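Local atomic coordinates of monovalent Na+/H+ antiporter subunit C (Dietzia sp. DQ12-45-1b, PDB entry 7D3U), a protein that forms the small membrane subunit C of the Mrp complex, a bacterial sodium/proton antiporter, and probably contributes to its cation/proton exchange across the membrane. Residues V7-V18 against G29-T40; L19-I27 against A90-D100. All blocks are in the same frame, centred on the assembly; numbering follows the deposited sequence.

Interaction 1: residues V7-V18 against G29-T40; sequences VGVLMAGFVFLV and GFILLSHAAHLT. With LMT (dodecyl-beta-D-maltoside), chain B.
Leu33 on 29-40 runs alongside Phe14 on 7-18, both side chains heading in one direction, in an antiparallel helical hairpin of a NADH-dehydrogenase chain 4L-like subunit. The axes of the short segments pass 7.6 Å apart at an angle of 155°, close enough for side chains to settle against the opposite backbone.

Leu33 shows how one branched chain is spent. Its CB rests over a face of the Phe14 ring, offset toward the rim, with Phe14 CG 3.4 Å away, a CH-pi contact. Leu33 CG stands farther off, 4.2 Å from Phe14 CD1. With CG anti to the backbone N (chi1 165°), the two methyls part over neighbouring groups: CD2 comes 3.6 Å from Phe14 CE1, while CD1 lies 3.5 Å from Met11 SD and also touches Phe14 CD2 and CE2, along the flank away from CE1. The bent Met11 chain carries its CG and SD to Ala36 CB as well.

One turn before Phe14, Leu10 is a knob in a hole made by Leu32, His35, Ala36 and Leu39, its CB 3.8 Å from Ala36 CB; its side chain crosses that of Leu32 at about a right angle, CD2 beside CD2.

Helix 24-44 turns Ser34 and His38 to helix 66-90. Subunits A and D add further cover: Thr613 of subunit A packs on Leu10, and Leu172 of subunit D on Phe14. A detergent tail follows the outer face of 7-18, past Gly8 and Ala12.

Two glycines let the helices close up: Leu32 CD1 lies over the backbone of Gly13, and Leu17 CB comes to 3.6 Å from Gly29 CA.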
loop_
_atom_site.group_PDB
_atom_site.type_symbol
_atom_site.label_atom_id
_atom_site.label_comp_id
_atom_site.label_asym_id
_atom_site.label_seq_id
_atom_site.Cartn_x
_atom_site.Cartn_y
_atom_site.Cartn_z
ATOM N N VAL C 7 -12.845 -14.977 -23.039
ATOM C CA VAL C 7 -12.012 -14.406 -21.984
ATOM C C VAL C 7 -10.916 -13.538 -22.584
ATOM O O VAL C 7 -10.618 -12.454 -22.072
ATOM C CB VAL C 7 -11.429 -15.516 -21.093
ATOM C CG1 VAL C 7 -10.276 -14.976 -20.276
ATOM C CG2 VAL C 7 -12.496 -16.064 -20.177
ATOM N N GLY C 8 -10.299 -13.993 -23.676
ATOM C CA GLY C 8 -9.277 -13.187 -24.319
ATOM C C GLY C 8 -9.822 -11.880 -24.860
ATOM O O GLY C 8 -9.188 -10.831 -24.732
ATOM N N VAL C 9 -11.016 -11.923 -25.454
ATOM C CA VAL C 9 -11.617 -10.704 -25.986
ATOM C C VAL C 9 -11.963 -9.740 -24.858
ATOM O O VAL C 9 -11.724 -8.530 -24.964
ATOM C CB VAL C 9 -12.848 -11.049 -26.840
ATOM C CG1 VAL C 9 -13.690 -9.814 -27.079
ATOM C CG2 VAL C 9 -12.409 -11.655 -28.156
ATOM N N LEU C 10 -12.511 -10.254 -23.756
ATOM C CA LEU C 10 -12.836 -9.385 -22.629
ATOM C C LEU C 10 -11.580 -8.796 -22.001
ATOM O O LEU C 10 -11.566 -7.625 -21.609
ATOM C CB LEU C 10 -13.646 -10.154 -21.589
ATOM C CG LEU C 10 -15.091 -10.457 -21.973
ATOM C CD1 LEU C 10 -15.744 -11.325 -20.920
ATOM C CD2 LEU C 10 -15.868 -9.171 -22.162
ATOM N N MET C 11 -10.510 -9.587 -21.904
ATOM C CA MET C 11 -9.268 -9.075 -21.337
ATOM C C MET C 11 -8.645 -8.022 -22.241
ATOM O O MET C 11 -8.100 -7.025 -21.753
ATOM C CB MET C 11 -8.291 -10.220 -21.091
ATOM C CG MET C 11 -8.607 -11.043 -19.859
ATOM S SD MET C 11 -8.405 -10.108 -18.337
ATOM C CE MET C 11 -6.751 -9.466 -18.560
ATOM N N ALA C 12 -8.718 -8.218 -23.559
ATOM C CA ALA C 12 -8.227 -7.198 -24.478
ATOM C C ALA C 12 -9.041 -5.918 -24.357
ATOM O O ALA C 12 -8.481 -4.814 -24.339
ATOM C CB ALA C 12 -8.259 -7.721 -25.912
ATOM N N GLY C 13 -10.366 -6.046 -24.265
ATOM C CA GLY C 13 -11.198 -4.873 -24.066
ATOM C C GLY C 13 -10.865 -4.141 -22.782
ATOM O O GLY C 13 -10.814 -2.909 -22.754
ATOM N N PHE C 14 -10.618 -4.888 -21.704
ATOM C CA PHE C 14 -10.233 -4.261 -20.444
ATOM C C PHE C 14 -8.907 -3.529 -20.581
ATOM O O PHE C 14 -8.781 -2.372 -20.168
ATOM C CB PHE C 14 -10.139 -5.301 -19.331
ATOM C CG PHE C 14 -9.065 -4.999 -18.321
ATOM C CD1 PHE C 14 -9.214 -3.961 -17.417
ATOM C CD2 PHE C 14 -7.904 -5.747 -18.283
ATOM C CE1 PHE C 14 -8.230 -3.680 -16.498
ATOM C CE2 PHE C 14 -6.917 -5.467 -17.364
ATOM C CZ PHE C 14 -7.081 -4.434 -16.471
ATOM N N VAL C 15 -7.894 -4.200 -21.131
ATOM C CA VAL C 15 -6.572 -3.590 -21.232
ATOM C C VAL C 15 -6.630 -2.339 -22.093
ATOM O O VAL C 15 -5.932 -1.352 -21.828
ATOM C CB VAL C 15 -5.549 -4.608 -21.769
ATOM C CG1 VAL C 15 -4.226 -3.930 -22.042
ATOM C CG2 VAL C 15 -5.358 -5.736 -20.775
ATOM N N PHE C 16 -7.480 -2.341 -23.120
ATOM C CA PHE C 16 -7.612 -1.146 -23.946
ATOM C C PHE C 16 -8.316 -0.027 -23.190
ATOM O O PHE C 16 -7.812 1.100 -23.124
ATOM C CB PHE C 16 -8.358 -1.471 -25.237
ATOM C CG PHE C 16 -8.504 -0.297 -26.156
ATOM C CD1 PHE C 16 -7.494 0.035 -27.037
ATOM C CD2 PHE C 16 -9.648 0.479 -26.135
ATOM C CE1 PHE C 16 -7.623 1.117 -27.880
ATOM C CE2 PHE C 16 -9.779 1.561 -26.976
ATOM C CZ PHE C 16 -8.766 1.880 -27.850
ATOM N N LEU C 17 -9.485 -0.316 -22.610
ATOM C CA LEU C 17 -10.278 0.733 -21.978
ATOM C C LEU C 17 -9.563 1.336 -20.776
ATOM O O LEU C 17 -9.600 2.554 -20.571
ATOM C CB LEU C 17 -11.638 0.179 -21.565
ATOM C CG LEU C 17 -12.641 -0.012 -22.699
ATOM C CD1 LEU C 17 -13.943 -0.564 -22.155
ATOM C CD2 LEU C 17 -12.872 1.300 -23.419
ATOM N N VAL C 18 -8.909 0.502 -19.966
ATOM C CA VAL C 18 -8.271 0.994 -18.750
ATOM C C VAL C 18 -7.086 1.892 -19.078
ATOM O O VAL C 18 -6.585 2.610 -18.205
ATOM C CB VAL C 18 -7.850 -0.187 -17.856
ATOM C CG1 VAL C 18 -7.077 0.310 -16.650
ATOM C CG2 VAL C 18 -9.064 -0.985 -17.425
ATOM N N GLY C 29 -13.635 -0.611 -18.530
ATOM C CA GLY C 29 -12.584 -1.606 -18.633
ATOM C C GLY C 29 -12.537 -2.518 -17.425
ATOM O O GLY C 29 -12.316 -3.722 -17.551
ATOM N N PHE C 30 -12.757 -1.957 -16.237
ATOM C CA PHE C 30 -12.779 -2.792 -15.041
ATOM C C PHE C 30 -13.996 -3.709 -15.019
ATOM O O PHE C 30 -13.913 -4.833 -14.512
ATOM C CB PHE C 30 -12.733 -1.924 -13.788
ATOM C CG PHE C 30 -11.353 -1.474 -13.425
ATOM C CD1 PHE C 30 -10.371 -2.397 -13.128
ATOM C CD2 PHE C 30 -11.034 -0.131 -13.390
ATOM C CE1 PHE C 30 -9.099 -1.992 -12.798
ATOM C CE2 PHE C 30 -9.763 0.278 -13.059
ATOM C CZ PHE C 30 -8.795 -0.653 -12.764
ATOM N N ILE C 31 -15.120 -3.260 -15.576
ATOM C CA ILE C 31 -16.286 -4.131 -15.710
ATOM C C ILE C 31 -15.963 -5.301 -16.630
ATOM O O ILE C 31 -16.285 -6.460 -16.335
ATOM C CB ILE C 31 -17.498 -3.332 -16.220
ATOM C CG1 ILE C 31 -18.020 -2.399 -15.132
ATOM C CG2 ILE C 31 -18.598 -4.266 -16.680
ATOM C CD1 ILE C 31 -19.142 -1.510 -15.592
ATOM N N LEU C 32 -15.314 -5.014 -17.759
ATOM C CA LEU C 32 -14.932 -6.081 -18.678
ATOM C C LEU C 32 -13.929 -7.030 -18.033
ATOM O O LEU C 32 -13.972 -8.244 -18.264
ATOM C CB LEU C 32 -14.358 -5.489 -19.963
ATOM C CG LEU C 32 -15.345 -4.782 -20.888
ATOM C CD1 LEU C 32 -14.777 -4.693 -22.289
ATOM C CD2 LEU C 32 -16.683 -5.495 -20.897
ATOM N N LEU C 33 -13.021 -6.498 -17.215
ATOM C CA LEU C 33 -12.041 -7.345 -16.544
ATOM C C LEU C 33 -12.708 -8.250 -15.515
ATOM O O LEU C 33 -12.353 -9.429 -15.391
ATOM C CB LEU C 33 -10.974 -6.478 -15.887
ATOM C CG LEU C 33 -10.065 -7.134 -14.854
ATOM C CD1 LEU C 33 -9.055 -8.039 -15.527
ATOM C CD2 LEU C 33 -9.370 -6.086 -14.010
ATOM N N SER C 34 -13.669 -7.713 -14.763
ATOM C CA SER C 34 -14.436 -8.543 -13.842
ATOM C C SER C 34 -15.201 -9.622 -14.592
ATOM O O SER C 34 -15.290 -10.767 -14.131
ATOM C CB SER C 34 -15.392 -7.676 -13.026
ATOM O OG SER C 34 -16.522 -8.421 -12.612
ATOM N N HIS C 35 -15.761 -9.277 -15.756
ATOM C CA HIS C 35 -16.436 -10.279 -16.574
ATOM C C HIS C 35 -15.472 -11.377 -17.005
ATOM O O HIS C 35 -15.816 -12.564 -16.977
ATOM C CB HIS C 35 -17.070 -9.620 -17.796
ATOM C CG HIS C 35 -18.366 -8.933 -17.509
ATOM N ND1 HIS C 35 -19.190 -9.305 -16.471
ATOM C CD2 HIS C 35 -18.983 -7.899 -18.128
ATOM C CE1 HIS C 35 -20.258 -8.528 -16.459
ATOM N NE2 HIS C 35 -20.157 -7.667 -17.455
ATOM N N ALA C 36 -14.259 -10.997 -17.408
ATOM C CA ALA C 36 -13.269 -11.988 -17.814
ATOM C C ALA C 36 -12.892 -12.899 -16.655
ATOM O O ALA C 36 -12.733 -14.112 -16.833
ATOM C CB ALA C 36 -12.030 -11.293 -18.373
ATOM N N ALA C 37 -12.741 -12.331 -15.457
ATOM C CA ALA C 37 -12.415 -13.146 -14.291
ATOM C C ALA C 37 -13.544 -14.112 -13.962
ATOM O O ALA C 37 -13.301 -15.280 -13.640
ATOM C CB ALA C 37 -12.114 -12.256 -13.091
ATOM N N HIS C 38 -14.790 -13.645 -14.044
ATOM C CA HIS C 38 -15.921 -14.531 -13.799
ATOM C C HIS C 38 -15.981 -15.644 -14.834
ATOM O O HIS C 38 -16.286 -16.797 -14.506
ATOM C CB HIS C 38 -17.217 -13.726 -13.802
ATOM C CG HIS C 38 -17.215 -12.590 -12.833
ATOM N ND1 HIS C 38 -16.373 -12.545 -11.744
ATOM C CD2 HIS C 38 -17.940 -11.448 -12.796
ATOM C CE1 HIS C 38 -16.586 -11.429 -11.072
ATOM N NE2 HIS C 38 -17.533 -10.746 -11.688
ATOM N N LEU C 39 -15.674 -15.322 -16.089
ATOM C CA LEU C 39 -15.721 -16.334 -17.137
ATOM C C LEU C 39 -14.619 -17.372 -16.960
ATOM O O LEU C 39 -14.852 -18.567 -17.167
ATOM C CB LEU C 39 -15.628 -15.667 -18.506
ATOM C CG LEU C 39 -16.795 -14.759 -18.885
ATOM C CD1 LEU C 39 -16.512 -14.050 -20.191
ATOM C CD2 LEU C 39 -18.063 -15.575 -18.995
ATOM N N THR C 40 -13.414 -16.946 -16.571
ATOM C CA THR C 40 -12.358 -17.931 -16.355
ATOM C C THR C 40 -12.578 -18.710 -15.067
ATOM O O THR C 40 -12.046 -19.815 -14.917
ATOM C CB THR C 40 -10.974 -17.282 -16.344
ATOM O OG1 THR C 40 -10.000 -18.268 -15.986
ATOM C CG2 THR C 40 -10.907 -16.181 -15.331
HETATM C C1 LMT B . -5.165 -21.590 -27.954
HETATM C C2 LMT B . -6.260 -20.582 -27.788
HETATM C C3 LMT B . -5.867 -19.150 -27.927
HETATM C C4 LMT B . -7.066 -18.314 -27.571
HETATM C C5 LMT B . -7.054 -17.048 -28.353
HETATM C C6 LMT B . -7.823 -15.962 -27.683
HETATM C C7 LMT B . -8.170 -14.904 -28.685
HETATM C C8 LMT B . -8.149 -13.576 -28.015
HETATM C C9 LMT B . -8.254 -12.419 -28.952
HETATM C C10 LMT B . -7.541 -11.260 -28.316
HETATM C C11 LMT B . -8.015 -9.955 -28.868
HETATM C C12 LMT B . -7.885 -9.901 -30.352
#

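Interaction 2: residues L19-I27 against A90-D100; sequences LQRGMVRVI and AVIGGDDDDTD
Arg21 reaches the 90-100 loop as an extended chain, CG anti to the backbone N (chi1 -161°), and its guanidinium meets two carboxylates turned quite differently against it. The Asp98 carboxylate stands steeply to it, the planes 68° apart, yet NE bonds to OD1 at 2.7 Å and NH2 to OD2 at the guanidinium edge, a two-pronged salt bridge, although NH2 and OD2 are modelled implausibly close and their exact separation is doubtful. The Asp100 carboxylate is turned nearly parallel to the guanidinium, the planes 12° apart, but its OD2 lies well out of the guanidinium plane, 3.2 Å from Arg21 NE, so that charge alone joins them.

Asp98 OD1 is gripped from opposite faces, by Arg21 NE and by the backbone N of Asp100 at 3.0 Å, the latter closing an Asx turn that presents the carboxylate to the arginine. Asp100 OD1 also pairs with Arg565 and Arg681 of subunit A; with an alanine here, Arg21 and those two arginines are likely to lose a shared counter-charge, while the Asx turn, which needs only the backbone N of this residue, could remain.

Beside this network Thr99 CG2 sits 3.4 Å from Gly22 N, and Met23 N donates to Asp97 O at 2.8 Å, tying the loop to the approach of helix 24-44. The Asp97 carboxylate passes Val24 CG2 and is salt-bridged to Arg622 of subunit A. Ala90 CB touches Met23 CG, Val24 CG2 and Ile27 CD1.

The acid-rich loop thus serves two partners: its charges probably help to fasten it to its own chain through Arg21 and to subunit A through that subunit's arginines.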
loop_
_atom_site.group_PDB
_atom_site.type_symbol
_atom_site.label_atom_id
_atom_site.label_comp_id
_atom_site.label_asym_id
_atom_site.label_seq_id
_atom_site.Cartn_x
_atom_site.Cartn_y
_atom_site.Cartn_z
ATOM N N LEU C 19 -6.617 1.873 -20.322
ATOM C CA LEU C 19 -5.509 2.716 -20.748
ATOM C C LEU C 19 -5.969 3.960 -21.495
ATOM O O LEU C 19 -5.131 4.694 -22.025
ATOM C CB LEU C 19 -4.545 1.915 -21.625
ATOM C CG LEU C 19 -3.704 0.868 -20.898
ATOM C CD1 LEU C 19 -2.914 0.039 -21.892
ATOM C CD2 LEU C 19 -2.779 1.534 -19.901
ATOM N N GLN C 20 -7.271 4.213 -21.548
ATOM C CA GLN C 20 -7.808 5.347 -22.274
ATOM C C GLN C 20 -8.015 6.524 -21.324
ATOM O O GLN C 20 -7.598 6.498 -20.163
ATOM C CB GLN C 20 -9.103 4.949 -22.981
ATOM C CG GLN C 20 -8.910 3.935 -24.091
ATOM C CD GLN C 20 -7.766 4.290 -25.016
ATOM O OE1 GLN C 20 -7.924 5.096 -25.930
ATOM N NE2 GLN C 20 -6.608 3.684 -24.789
ATOM N N ARG C 21 -8.662 7.571 -21.824
ATOM C CA ARG C 21 -8.872 8.801 -21.078
ATOM C C ARG C 21 -10.303 8.862 -20.562
ATOM O O ARG C 21 -11.249 8.524 -21.280
ATOM C CB ARG C 21 -8.578 10.017 -21.956
ATOM C CG ARG C 21 -8.324 11.296 -21.192
ATOM C CD ARG C 21 -8.111 12.462 -22.140
ATOM N NE ARG C 21 -8.029 13.731 -21.428
ATOM C CZ ARG C 21 -8.236 14.917 -21.990
ATOM N NH1 ARG C 21 -8.541 14.998 -23.277
ATOM N NH2 ARG C 21 -8.142 16.022 -21.266
ATOM N N GLY C 22 -10.456 9.293 -19.323
ATOM C CA GLY C 22 -11.767 9.381 -18.706
ATOM C C GLY C 22 -11.937 8.284 -17.673
ATOM O O GLY C 22 -11.515 7.140 -17.876
ATOM N N MET C 23 -12.561 8.632 -16.548
ATOM C CA MET C 23 -12.724 7.659 -15.475
ATOM C C MET C 23 -13.823 6.651 -15.776
ATOM O O MET C 23 -13.722 5.491 -15.359
ATOM C CB MET C 23 -13.012 8.366 -14.154
ATOM C CG MET C 23 -12.870 7.465 -12.945
ATOM S SD MET C 23 -11.213 6.775 -12.815
ATOM C CE MET C 23 -11.469 5.524 -11.564
ATOM N N VAL C 24 -14.873 7.059 -16.488
ATOM C CA VAL C 24 -15.914 6.106 -16.859
ATOM C C VAL C 24 -15.388 5.130 -17.902
ATOM O O VAL C 24 -15.695 3.933 -17.863
ATOM C CB VAL C 24 -17.170 6.848 -17.345
ATOM C CG1 VAL C 24 -18.155 5.877 -17.969
ATOM C CG2 VAL C 24 -17.822 7.578 -16.192
ATOM N N ARG C 25 -14.582 5.618 -18.845
ATOM C CA ARG C 25 -13.948 4.738 -19.818
ATOM C C ARG C 25 -12.940 3.795 -19.176
ATOM O O ARG C 25 -12.471 2.868 -19.845
ATOM C CB ARG C 25 -13.269 5.573 -20.903
ATOM C CG ARG C 25 -13.106 4.873 -22.240
ATOM C CD ARG C 25 -12.889 5.891 -23.346
ATOM N NE ARG C 25 -12.291 5.307 -24.543
ATOM C CZ ARG C 25 -12.962 4.597 -25.443
ATOM N NH1 ARG C 25 -14.258 4.375 -25.284
ATOM N NH2 ARG C 25 -12.336 4.108 -26.503
ATOM N N VAL C 26 -12.601 4.008 -17.910
ATOM C CA VAL C 26 -11.775 3.084 -17.147
ATOM C C VAL C 26 -12.628 2.126 -16.326
ATOM O O VAL C 26 -12.299 0.945 -16.191
ATOM C CB VAL C 26 -10.798 3.880 -16.254
ATOM C CG1 VAL C 26 -10.262 3.019 -15.132
ATOM C CG2 VAL C 26 -9.659 4.438 -17.085
ATOM N N ILE C 27 -13.740 2.622 -15.783
ATOM C CA ILE C 27 -14.668 1.757 -15.065
ATOM C C ILE C 27 -15.272 0.725 -16.004
ATOM O O ILE C 27 -15.538 -0.412 -15.601
ATOM C CB ILE C 27 -15.749 2.606 -14.374
ATOM C CG1 ILE C 27 -15.117 3.464 -13.282
ATOM C CG2 ILE C 27 -16.831 1.728 -13.780
ATOM C CD1 ILE C 27 -15.987 4.604 -12.833
ATOM N N ALA C 90 -16.221 8.870 -9.814
ATOM C CA ALA C 90 -16.068 9.534 -11.103
ATOM C C ALA C 90 -16.752 10.893 -11.164
ATOM O O ALA C 90 -16.432 11.686 -12.054
ATOM C CB ALA C 90 -16.607 8.640 -12.219
ATOM N N VAL C 91 -17.676 11.189 -10.252
ATOM C CA VAL C 91 -18.492 12.390 -10.365
ATOM C C VAL C 91 -18.260 13.356 -9.206
ATOM O O VAL C 91 -19.112 14.188 -8.920
ATOM C CB VAL C 91 -19.985 12.034 -10.491
ATOM C CG1 VAL C 91 -20.229 11.252 -11.761
ATOM C CG2 VAL C 91 -20.446 11.250 -9.277
ATOM N N ILE C 92 -17.118 13.264 -8.526
ATOM C CA ILE C 92 -16.772 14.196 -7.464
ATOM C C ILE C 92 -15.477 14.941 -7.756
ATOM O O ILE C 92 -15.388 16.150 -7.523
ATOM C CB ILE C 92 -16.698 13.491 -6.093
ATOM C CG1 ILE C 92 -18.069 12.984 -5.661
ATOM C CG2 ILE C 92 -16.142 14.434 -5.047
ATOM C CD1 ILE C 92 -18.005 12.065 -4.467
ATOM N N GLY C 93 -14.462 14.248 -8.264
ATOM C CA GLY C 93 -13.199 14.905 -8.554
ATOM C C GLY C 93 -13.309 15.795 -9.778
ATOM O O GLY C 93 -13.857 15.393 -10.811
ATOM N N GLY C 94 -12.780 17.011 -9.668
ATOM C CA GLY C 94 -12.801 17.959 -10.762
ATOM C C GLY C 94 -14.215 18.315 -11.202
ATOM O O GLY C 94 -15.207 18.061 -10.523
ATOM N N ASP C 95 -14.276 18.930 -12.381
ATOM C CA ASP C 95 -15.538 19.236 -13.038
ATOM C C ASP C 95 -15.853 18.270 -14.168
ATOM O O ASP C 95 -16.888 18.417 -14.824
ATOM C CB ASP C 95 -15.524 20.671 -13.570
ATOM C CG ASP C 95 -14.198 21.041 -14.196
ATOM O OD1 ASP C 95 -13.277 20.198 -14.172
ATOM O OD2 ASP C 95 -14.075 22.173 -14.710
ATOM N N ASP C 96 -14.985 17.293 -14.411
ATOM C CA ASP C 96 -15.217 16.249 -15.398
ATOM C C ASP C 96 -14.751 14.929 -14.797
ATOM O O ASP C 96 -14.458 14.837 -13.602
ATOM C CB ASP C 96 -14.495 16.569 -16.712
ATOM C CG ASP C 96 -15.129 17.719 -17.457
ATOM O OD1 ASP C 96 -16.274 18.080 -17.117
ATOM O OD2 ASP C 96 -14.486 18.261 -18.379
ATOM N N ASP C 97 -14.683 13.896 -15.632
ATOM C CA ASP C 97 -14.086 12.627 -15.242
ATOM C C ASP C 97 -12.733 12.412 -15.902
ATOM O O ASP C 97 -12.216 11.290 -15.885
ATOM C CB ASP C 97 -15.032 11.471 -15.572
ATOM C CG ASP C 97 -15.336 11.368 -17.048
ATOM O OD1 ASP C 97 -14.876 12.240 -17.814
ATOM O OD2 ASP C 97 -16.035 10.413 -17.444
ATOM N N ASP C 98 -12.150 13.464 -16.474
ATOM C CA ASP C 98 -10.861 13.359 -17.142
ATOM C C ASP C 98 -9.807 12.813 -16.189
ATOM O O ASP C 98 -9.776 13.157 -15.006
ATOM C CB ASP C 98 -10.436 14.726 -17.675
ATOM C CG ASP C 98 -9.194 14.661 -18.543
ATOM O OD1 ASP C 98 -8.689 13.547 -18.790
ATOM O OD2 ASP C 98 -8.719 15.731 -18.981
ATOM N N THR C 99 -8.938 11.951 -16.716
ATOM C CA THR C 99 -7.919 11.308 -15.905
ATOM C C THR C 99 -6.498 11.724 -16.250
ATOM O O THR C 99 -5.587 11.435 -15.469
ATOM C CB THR C 99 -8.030 9.779 -16.016
ATOM O OG1 THR C 99 -7.162 9.166 -15.054
ATOM C CG2 THR C 99 -7.645 9.309 -17.406
ATOM N N ASP C 100 -6.281 12.401 -17.379
ATOM C CA ASP C 100 -4.929 12.837 -17.709
ATOM C C ASP C 100 -4.506 14.002 -16.829
ATOM O O ASP C 100 -4.638 15.170 -17.212
ATOM C CB ASP C 100 -4.806 13.219 -19.184
ATOM C CG ASP C 100 -4.786 12.014 -20.095
ATOM O OD1 ASP C 100 -4.354 10.935 -19.642
ATOM O OD2 ASP C 100 -5.205 12.140 -21.261
#

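How the interactions relate
Both contacts are buried and both draw on helix 24-44, whose first turn and the loop leading into it belong to interaction 2 and whose later turns belong to interaction 1. They meet where helix 2-17 ends: Leu17 CB lies 3.3 Å from Arg25 O, and Phe16 packs on the Arg25 guanidinium. Their chemistry follows their place. Interaction 1, its centre about 9 Å from the centre of the chain, is apolar helix-on-helix packing with detergent along one side. Interaction 2, its centre about 14 Å from that point, joins the loop and first turn of helix 24-44 to the loop after helix 66-90, where acids and arginines replace many methyls and rings and some charges are shared with subunit A.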